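Local structure of uncharacterized protein VP1736 (Vibrio parahaemolyticus, 3LXQ) at residues F212-Y224 and V245-P257. The protein is of unknown function but belongs to the sulfatase family of the alkaline phosphatase clan. Numbering follows the deposited sequence.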
ATOM      1  N   PHE A 212      17.146   2.490 -21.036  1.00 58.52           N
ATOM      2  CA  PHE A 212      18.052   1.755 -20.137  1.00 59.06           C
ATOM      3  C   PHE A 212      17.419   0.477 -19.592  1.00 58.20           C
ATOM      4  O   PHE A 212      16.255   0.472 -19.186  1.00 56.65           O
ATOM      5  CB  PHE A 212      18.454   2.646 -18.955  1.00 59.75           C
ATOM      6  CG  PHE A 212      19.525   2.053 -18.070  1.00 61.10           C
ATOM      7  CD1 PHE A 212      20.872   2.299 -18.328  1.00 62.85           C
ATOM      8  CD2 PHE A 212      19.188   1.273 -16.967  1.00 60.86           C
ATOM      9  CE1 PHE A 212      21.866   1.771 -17.512  1.00 64.31           C
ATOM     10  CE2 PHE A 212      20.174   0.734 -16.145  1.00 62.62           C
ATOM     11  CZ  PHE A 212      21.518   0.986 -16.421  1.00 65.13           C
ATOM     12  N   VAL A 213      18.203  -0.598 -19.567  1.00 59.19           N
ATOM     13  CA  VAL A 213      17.758  -1.881 -19.010  1.00 59.15           C
ATOM     14  C   VAL A 213      18.784  -2.388 -17.996  1.00 60.79           C
ATOM     15  O   VAL A 213      19.978  -2.444 -18.300  1.00 62.76           O
ATOM     16  CB  VAL A 213      17.544  -2.946 -20.123  1.00 60.02           C
ATOM     17  CG1 VAL A 213      17.046  -4.269 -19.539  1.00 60.66           C
ATOM     18  CG2 VAL A 213      16.577  -2.437 -21.191  1.00 58.88           C
ATOM     19  N   GLY A 214      18.304  -2.735 -16.798  1.00 49.04           N
ATOM     20  CA  GLY A 214      19.128  -3.317 -15.731  1.00 48.26           C
ATOM     21  C   GLY A 214      18.691  -4.727 -15.366  1.00 47.92           C
ATOM     22  O   GLY A 214      17.856  -5.319 -16.044  1.00 48.60           O
ATOM     23  N   SER A 215      19.261  -5.269 -14.291  1.00 47.65           N
ATOM     24  CA  SER A 215      18.995  -6.653 -13.851  1.00 47.48           C
ATOM     25  C   SER A 215      17.534  -6.884 -13.480  1.00 46.06           C
ATOM     26  O   SER A 215      17.020  -8.003 -13.549  1.00 46.74           O
ATOM     27  CB  SER A 215      19.848  -6.977 -12.629  1.00 47.26           C
ATOM     28  OG  SER A 215      21.200  -6.670 -12.869  1.00 48.34           O
ATOM     29  N   TRP A 216      16.870  -5.813 -13.078  1.00 44.21           N
ATOM     30  CA  TRP A 216      15.498  -5.903 -12.623  1.00 42.91           C
ATOM     31  C   TRP A 216      14.521  -5.482 -13.724  1.00 43.14           C
ATOM     32  O   TRP A 216      13.305  -5.500 -13.526  1.00 42.37           O
ATOM     33  CB  TRP A 216      15.352  -5.098 -11.332  1.00 41.16           C
ATOM     34  CG  TRP A 216      16.244  -5.680 -10.260  1.00 41.95           C
ATOM     35  CD1 TRP A 216      17.561  -5.370 -10.017  1.00 42.33           C
ATOM     36  CD2 TRP A 216      15.900  -6.714  -9.326  1.00 41.46           C
ATOM     37  NE1 TRP A 216      18.043  -6.135  -8.977  1.00 41.39           N
ATOM     38  CE2 TRP A 216      17.045  -6.962  -8.532  1.00 42.79           C
ATOM     39  CE3 TRP A 216      14.727  -7.438  -9.068  1.00 42.52           C
ATOM     40  CZ2 TRP A 216      17.054  -7.915  -7.492  1.00 43.79           C
ATOM     41  CZ3 TRP A 216      14.731  -8.382  -8.032  1.00 42.60           C
ATOM     42  CH2 TRP A 216      15.896  -8.612  -7.262  1.00 43.92           C
ATOM     43  N   GLY A 217      15.074  -5.123 -14.887  1.00 43.87           N
ATOM     44  CA  GLY A 217      14.282  -4.743 -16.065  1.00 44.55           C
ATOM     45  C   GLY A 217      14.553  -3.323 -16.533  1.00 44.12           C
ATOM     46  O   GLY A 217      15.619  -2.766 -16.270  1.00 44.05           O
ATOM     47  N   VAL A 218      13.576  -2.723 -17.209  1.00 44.47           N
ATOM     48  CA  VAL A 218      13.704  -1.327 -17.692  1.00 44.54           C
ATOM     49  C   VAL A 218      13.733  -0.321 -16.534  1.00 43.22           C
ATOM     50  O   VAL A 218      13.126  -0.557 -15.466  1.00 41.41           O
ATOM     51  CB  VAL A 218      12.587  -0.944 -18.696  1.00 45.16           C
ATOM     52  CG1 VAL A 218      12.509  -1.947 -19.835  1.00 46.94           C
ATOM     53  CG2 VAL A 218      11.244  -0.826 -18.005  1.00 44.31           C
ATOM     54  N   SER A 219      14.445   0.789 -16.736  1.00 43.80           N
ATOM     55  CA  SER A 219      14.514   1.857 -15.732  1.00 42.88           C
ATOM     56  C   SER A 219      13.118   2.420 -15.440  1.00 42.24           C
ATOM     57  O   SER A 219      12.171   2.155 -16.188  1.00 42.66           O
ATOM     58  CB  SER A 219      15.463   2.971 -16.181  1.00 44.20           C
ATOM     59  OG  SER A 219      14.919   3.705 -17.277  1.00 45.14           O
ATOM     60  N   ASP A 220      12.989   3.164 -14.341  1.00 41.24           N
ATOM     61  CA  ASP A 220      11.697   3.710 -13.949  1.00 41.18           C
ATOM     62  C   ASP A 220      11.199   4.792 -14.918  1.00 42.64           C
ATOM     63  O   ASP A 220      10.001   4.908 -15.118  1.00 43.13           O
ATOM     64  CB  ASP A 220      11.722   4.196 -12.497  1.00 40.00           C
ATOM     65  CG  ASP A 220      11.906   3.054 -11.495  1.00 39.22           C
ATOM     66  OD1 ASP A 220      11.593   1.880 -11.834  1.00 38.09           O
ATOM     67  OD2 ASP A 220      12.377   3.333 -10.361  1.00 39.59           O
ATOM     68  N   GLU A 221      12.099   5.548 -15.551  1.00 44.42           N
ATOM     69  CA  GLU A 221      11.657   6.498 -16.603  1.00 45.99           C
ATOM     70  C   GLU A 221      10.983   5.771 -17.776  1.00 46.76           C
ATOM     71  O   GLU A 221       9.941   6.208 -18.241  1.00 47.41           O
ATOM     72  CB  GLU A 221      12.772   7.450 -17.086  1.00 47.55           C
ATOM     73  CG  GLU A 221      12.315   8.412 -18.206  1.00 50.09           C
ATOM     74  CD  GLU A 221      13.266   9.584 -18.482  1.00 52.92           C
ATOM     75  OE1 GLU A 221      14.462   9.512 -18.133  1.00 55.14           O
ATOM     76  OE2 GLU A 221      12.816  10.586 -19.069  1.00 51.38           O
ATOM     77  N   ASP A 222      11.556   4.646 -18.221  1.00 47.24           N
ATOM     78  CA  ASP A 222      10.927   3.830 -19.274  1.00 48.08           C
ATOM     79  C   ASP A 222       9.589   3.261 -18.818  1.00 46.32           C
ATOM     80  O   ASP A 222       8.620   3.237 -19.581  1.00 46.75           O
ATOM     81  CB  ASP A 222      11.858   2.713 -19.769  1.00 49.81           C
ATOM     82  CG  ASP A 222      13.140   3.251 -20.393  1.00 52.60           C
ATOM     83  OD1 ASP A 222      13.069   4.062 -21.353  1.00 55.44           O
ATOM     84  OD2 ASP A 222      14.221   2.867 -19.901  1.00 53.24           O
ATOM     85  N   LEU A 223       9.538   2.811 -17.564  1.00 44.10           N
ATOM     86  CA  LEU A 223       8.286   2.361 -16.951  1.00 42.82           C
ATOM     87  C   LEU A 223       7.217   3.450 -17.026  1.00 42.60           C
ATOM     88  O   LEU A 223       6.079   3.196 -17.419  1.00 42.06           O
ATOM     89  CB  LEU A 223       8.506   1.999 -15.482  1.00 41.30           C
ATOM     90  CG  LEU A 223       7.282   1.590 -14.653  1.00 40.37           C
ATOM     91  CD1 LEU A 223       6.780   0.201 -15.028  1.00 39.84           C
ATOM     92  CD2 LEU A 223       7.634   1.647 -13.177  1.00 39.50           C
ATOM     93  N   TYR A 224       7.626   4.655 -16.649  1.00 42.64           N
ATOM     94  CA  TYR A 224       6.740   5.799 -16.564  1.00 43.61           C
ATOM     95  C   TYR A 224       6.354   6.373 -17.930  1.00 45.84           C
ATOM     96  O   TYR A 224       5.271   6.945 -18.066  1.00 47.00           O
ATOM     97  CB  TYR A 224       7.367   6.881 -15.679  1.00 42.86           C
ATOM     98  CG  TYR A 224       7.331   6.623 -14.175  1.00 41.22           C
ATOM     99  CD1 TYR A 224       6.188   6.110 -13.542  1.00 40.48           C
ATOM    100  CD2 TYR A 224       8.426   6.948 -13.377  1.00 40.75           C
ATOM    101  CE1 TYR A 224       6.159   5.909 -12.151  1.00 38.79           C
ATOM    102  CE2 TYR A 224       8.407   6.752 -11.996  1.00 38.40           C
ATOM    103  CZ  TYR A 224       7.282   6.238 -11.391  1.00 38.38           C
ATOM    104  OH  TYR A 224       7.306   6.067 -10.029  1.00 36.31           O
ATOM    105  N   VAL A 245       1.082   0.336 -11.148  1.00 37.70           N
ATOM    106  CA  VAL A 245       2.385   0.558 -11.763  1.00 37.49           C
ATOM    107  C   VAL A 245       3.422   0.434 -10.661  1.00 36.38           C
ATOM    108  O   VAL A 245       3.334   1.132  -9.655  1.00 36.00           O
ATOM    109  CB  VAL A 245       2.496   1.975 -12.356  1.00 38.52           C
ATOM    110  CG1 VAL A 245       3.865   2.187 -12.963  1.00 37.52           C
ATOM    111  CG2 VAL A 245       1.377   2.261 -13.389  1.00 39.72           C
ATOM    112  N   PHE A 246       4.408  -0.440 -10.850  1.00 36.10           N
ATOM    113  CA  PHE A 246       5.336  -0.801  -9.777  1.00 34.64           C
ATOM    114  C   PHE A 246       6.773  -0.582 -10.212  1.00 35.03           C
ATOM    115  O   PHE A 246       7.222  -1.193 -11.176  1.00 35.72           O
ATOM    116  CB  PHE A 246       5.084  -2.260  -9.371  1.00 34.58           C
ATOM    117  CG  PHE A 246       5.837  -2.719  -8.131  1.00 33.47           C
ATOM    118  CD1 PHE A 246       6.227  -1.821  -7.139  1.00 31.84           C
ATOM    119  CD2 PHE A 246       6.120  -4.073  -7.954  1.00 34.99           C
ATOM    120  CE1 PHE A 246       6.908  -2.258  -5.986  1.00 33.08           C
ATOM    121  CE2 PHE A 246       6.799  -4.532  -6.800  1.00 34.25           C
ATOM    122  CZ  PHE A 246       7.187  -3.618  -5.818  1.00 33.86           C
ATOM    123  N   THR A 247       7.487   0.289  -9.503  1.00 35.11           N
ATOM    124  CA  THR A 247       8.892   0.592  -9.830  1.00 36.01           C
ATOM    125  C   THR A 247       9.819  -0.593  -9.547  1.00 36.73           C
ATOM    126  O   THR A 247       9.469  -1.473  -8.755  1.00 36.24           O
ATOM    127  CB  THR A 247       9.431   1.877  -9.112  1.00 35.64           C
ATOM    128  OG1 THR A 247       9.502   1.679  -7.689  1.00 34.86           O
ATOM    129  CG2 THR A 247       8.562   3.094  -9.443  1.00 34.25           C
ATOM    130  N   SER A 248      10.991  -0.577 -10.196  1.00 38.24           N
ATOM    131  CA  SER A 248      11.997  -1.657 -10.155  1.00 39.51           C
ATOM    132  C   SER A 248      13.444  -1.177 -10.042  1.00 39.70           C
ATOM    133  O   SER A 248      14.324  -1.954  -9.642  1.00 39.69           O
ATOM    134  CB  SER A 248      11.919  -2.501 -11.432  1.00 40.88           C
ATOM    135  OG  SER A 248      10.802  -3.367 -11.392  1.00 43.41           O
ATOM    136  N   SER A 249      13.716   0.075 -10.409  1.00 39.40           N
ATOM    137  CA  SER A 249      15.119   0.542 -10.418  1.00 40.09           C
ATOM    138  C   SER A 249      15.810   0.418  -9.073  1.00 39.73           C
ATOM    139  O   SER A 249      16.980   0.052  -9.010  1.00 39.92           O
ATOM    140  CB  SER A 249      15.257   1.986 -10.923  1.00 40.48           C
ATOM    141  OG  SER A 249      15.065   2.044 -12.316  1.00 39.76           O
ATOM    142  N   ASN A 250      15.086   0.753  -8.008  1.00 38.77           N
ATOM    143  CA  ASN A 250      15.632   0.708  -6.658  1.00 38.71           C
ATOM    144  C   ASN A 250      15.761  -0.717  -6.098  1.00 38.84           C
ATOM    145  O   ASN A 250      15.014  -1.120  -5.195  1.00 38.57           O
ATOM    146  CB  ASN A 250      14.804   1.610  -5.736  1.00 38.23           C
ATOM    147  CG  ASN A 250      15.417   1.763  -4.371  1.00 38.41           C
ATOM    148  OD1 ASN A 250      16.614   1.565  -4.192  1.00 39.84           O
ATOM    149  ND2 ASN A 250      14.593   2.098  -3.391  1.00 37.86           N
ATOM    150  N   HIS A 251      16.707  -1.471  -6.666  1.00 39.29           N
ATOM    151  CA  HIS A 251      17.108  -2.805  -6.217  1.00 39.71           C
ATOM    152  C   HIS A 251      18.603  -2.913  -6.438  1.00 40.65           C
ATOM    153  O   HIS A 251      19.115  -2.425  -7.456  1.00 41.17           O
ATOM    154  CB  HIS A 251      16.523  -3.900  -7.103  1.00 40.38           C
ATOM    155  CG  HIS A 251      15.128  -4.311  -6.770  1.00 39.84           C
ATOM    156  ND1 HIS A 251      14.037  -3.860  -7.482  1.00 40.77           N
ATOM    157  CD2 HIS A 251      14.648  -5.172  -5.842  1.00 40.51           C
ATOM    158  CE1 HIS A 251      12.939  -4.407  -6.988  1.00 40.90           C
ATOM    159  NE2 HIS A 251      13.281  -5.204  -5.990  1.00 40.20           N
ATOM    160  N   SER A 252      19.298  -3.572  -5.515  1.00 41.01           N
ATOM    161  CA  SER A 252      20.713  -3.901  -5.696  1.00 41.97           C
ATOM    162  C   SER A 252      20.829  -4.714  -6.982  1.00 42.87           C
ATOM    163  O   SER A 252      20.007  -5.614  -7.218  1.00 42.79           O
ATOM    164  CB  SER A 252      21.234  -4.714  -4.507  1.00 42.67           C
ATOM    165  OG  SER A 252      22.570  -5.139  -4.725  1.00 42.76           O
ATOM    166  N   PRO A 253      21.846  -4.427  -7.811  1.00 43.71           N
ATOM    167  CA  PRO A 253      23.018  -3.564  -7.579  1.00 44.57           C
ATOM    168  C   PRO A 253      22.861  -2.073  -7.917  1.00 43.91           C
ATOM    169  O   PRO A 253      23.854  -1.352  -7.897  1.00 44.91           O
ATOM    170  CB  PRO A 253      24.067  -4.188  -8.488  1.00 46.01           C
ATOM    171  CG  PRO A 253      23.263  -4.670  -9.665  1.00 46.17           C
ATOM    172  CD  PRO A 253      21.902  -5.067  -9.140  1.00 44.68           C
ATOM    173  N   TYR A 254      21.635  -1.625  -8.213  1.00 43.01           N
ATOM    174  CA  TYR A 254      21.288  -0.188  -8.368  1.00 42.41           C
ATOM    175  C   TYR A 254      21.714   0.430  -9.709  1.00 44.02           C
ATOM    176  O   TYR A 254      22.298   1.520  -9.760  1.00 44.72           O
ATOM    177  CB  TYR A 254      21.774   0.662  -7.177  1.00 41.93           C
ATOM    178  CG  TYR A 254      21.377   0.104  -5.832  1.00 42.58           C
ATOM    179  CD1 TYR A 254      20.048   0.130  -5.408  1.00 40.32           C
ATOM    180  CD2 TYR A 254      22.332  -0.457  -4.981  1.00 44.32           C
ATOM    181  CE1 TYR A 254      19.682  -0.389  -4.180  1.00 41.18           C
ATOM    182  CE2 TYR A 254      21.970  -0.985  -3.751  1.00 45.26           C
ATOM    183  CZ  TYR A 254      20.640  -0.944  -3.360  1.00 43.05           C
ATOM    184  OH  TYR A 254      20.270  -1.461  -2.139  1.00 45.96           O
ATOM    185  N   GLU A 255      21.408  -0.280 -10.791  1.00 44.65           N
ATOM    186  CA  GLU A 255      21.695   0.191 -12.144  1.00 46.21           C
ATOM    187  C   GLU A 255      20.647   1.220 -12.520  1.00 45.45           C
ATOM    188  O   GLU A 255      19.451   0.979 -12.323  1.00 44.28           O
ATOM    189  CB  GLU A 255      21.637  -0.963 -13.155  1.00 47.50           C
ATOM    190  CG  GLU A 255      22.564  -2.147 -12.888  1.00 48.25           C
ATOM    191  CD  GLU A 255      22.080  -3.421 -13.574  1.00 49.03           C
ATOM    192  OE1 GLU A 255      22.599  -3.760 -14.664  1.00 52.57           O
ATOM    193  OE2 GLU A 255      21.174  -4.087 -13.037  1.00 47.79           O
ATOM    194  N   TYR A 256      21.107   2.357 -13.054  1.00 45.98           N
ATOM    195  CA  TYR A 256      20.257   3.426 -13.579  1.00 45.44           C
ATOM    196  C   TYR A 256      21.107   4.339 -14.493  1.00 47.50           C
ATOM    197  O   TYR A 256      22.331   4.435 -14.306  1.00 48.27           O
ATOM    198  CB  TYR A 256      19.603   4.248 -12.440  1.00 43.71           C
ATOM    199  CG  TYR A 256      20.593   5.063 -11.655  1.00 43.31           C
ATOM    200  CD1 TYR A 256      20.861   6.388 -12.005  1.00 43.97           C
ATOM    201  CD2 TYR A 256      21.298   4.503 -10.584  1.00 42.81           C
ATOM    202  CE1 TYR A 256      21.795   7.145 -11.312  1.00 44.73           C
ATOM    203  CE2 TYR A 256      22.237   5.255  -9.874  1.00 44.12           C
ATOM    204  CZ  TYR A 256      22.479   6.581 -10.250  1.00 45.78           C
ATOM    205  OH  TYR A 256      23.413   7.343  -9.577  1.00 47.59           O
ATOM    206  N   PRO A 257      20.463   5.014 -15.472  1.00 61.39           N
ATOM    207  CA  PRO A 257      21.124   5.967 -16.384  1.00 63.12           C
ATOM    208  C   PRO A 257      22.021   7.022 -15.706  1.00 62.29           C
ATOM    209  O   PRO A 257      21.744   7.456 -14.582  1.00 60.28           O
ATOM    210  CB  PRO A 257      19.943   6.655 -17.067  1.00 63.77           C
ATOM    211  CG  PRO A 257      18.880   5.627 -17.098  1.00 64.28           C
ATOM    212  CD  PRO A 257      19.055   4.783 -15.860  1.00 62.21           C
TER
HETATM  213  O   HOH W   1      12.879   2.196  -8.021  1.00 38.28           O
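Asp220 OD1 accepts two successive backbone amides of the 245-257 segment: Ser248 N at 3.0 Å, nearly straight (179°) and on the syn lone pair, and Ser249 N at 3.1 Å, well out of the carboxylate plane. With CG beside the backbone N (chi1 -66°), the carboxylate and the amide of Asp220 face the same Ser248-Ser249 piece of chain, and the amide N of Asp220 donates a weak hydrogen bond to Ser249 OG. The other oxygen, OD2, takes a hydrogen bond from water 1, which in turn accepts from Asn250 N; with Ser278 OG also bonded to OD2, both oxygens are engaged and the carboxylate is fixed in rotation. Glu255 OE2 is a second gripped atom: Ser215 N and Ser215 OG, each at 2.6 Å, reach it from opposite faces of its plane.

The six-membered ring of Trp216 stacks face to face on the His251 imidazole, with planes 12° apart and centroids separated by 4.0 Å. Trp216 NE1 donates to Ser252 O from above the carbonyl plane, while His251 ND1 is held by Ser248 O within its own segment, a bond lying in the imidazole plane that sets the ring's orientation. Farther along, Pro257 CD sits over a face of the Phe212 ring, 3.8 Å from its centroid, a CH-pi contact.

At the strand end of the contact, Leu223 CD2 packs against Val245 CG1. Here helix 220-234 lies against the end of strand 241-246, which runs parallel between strands 87-93 and 175-180 in the central sheet; Ile179 touches both Leu223 and Val245, and helix 271-289 flanks the contact through Tyr277 and Leu282.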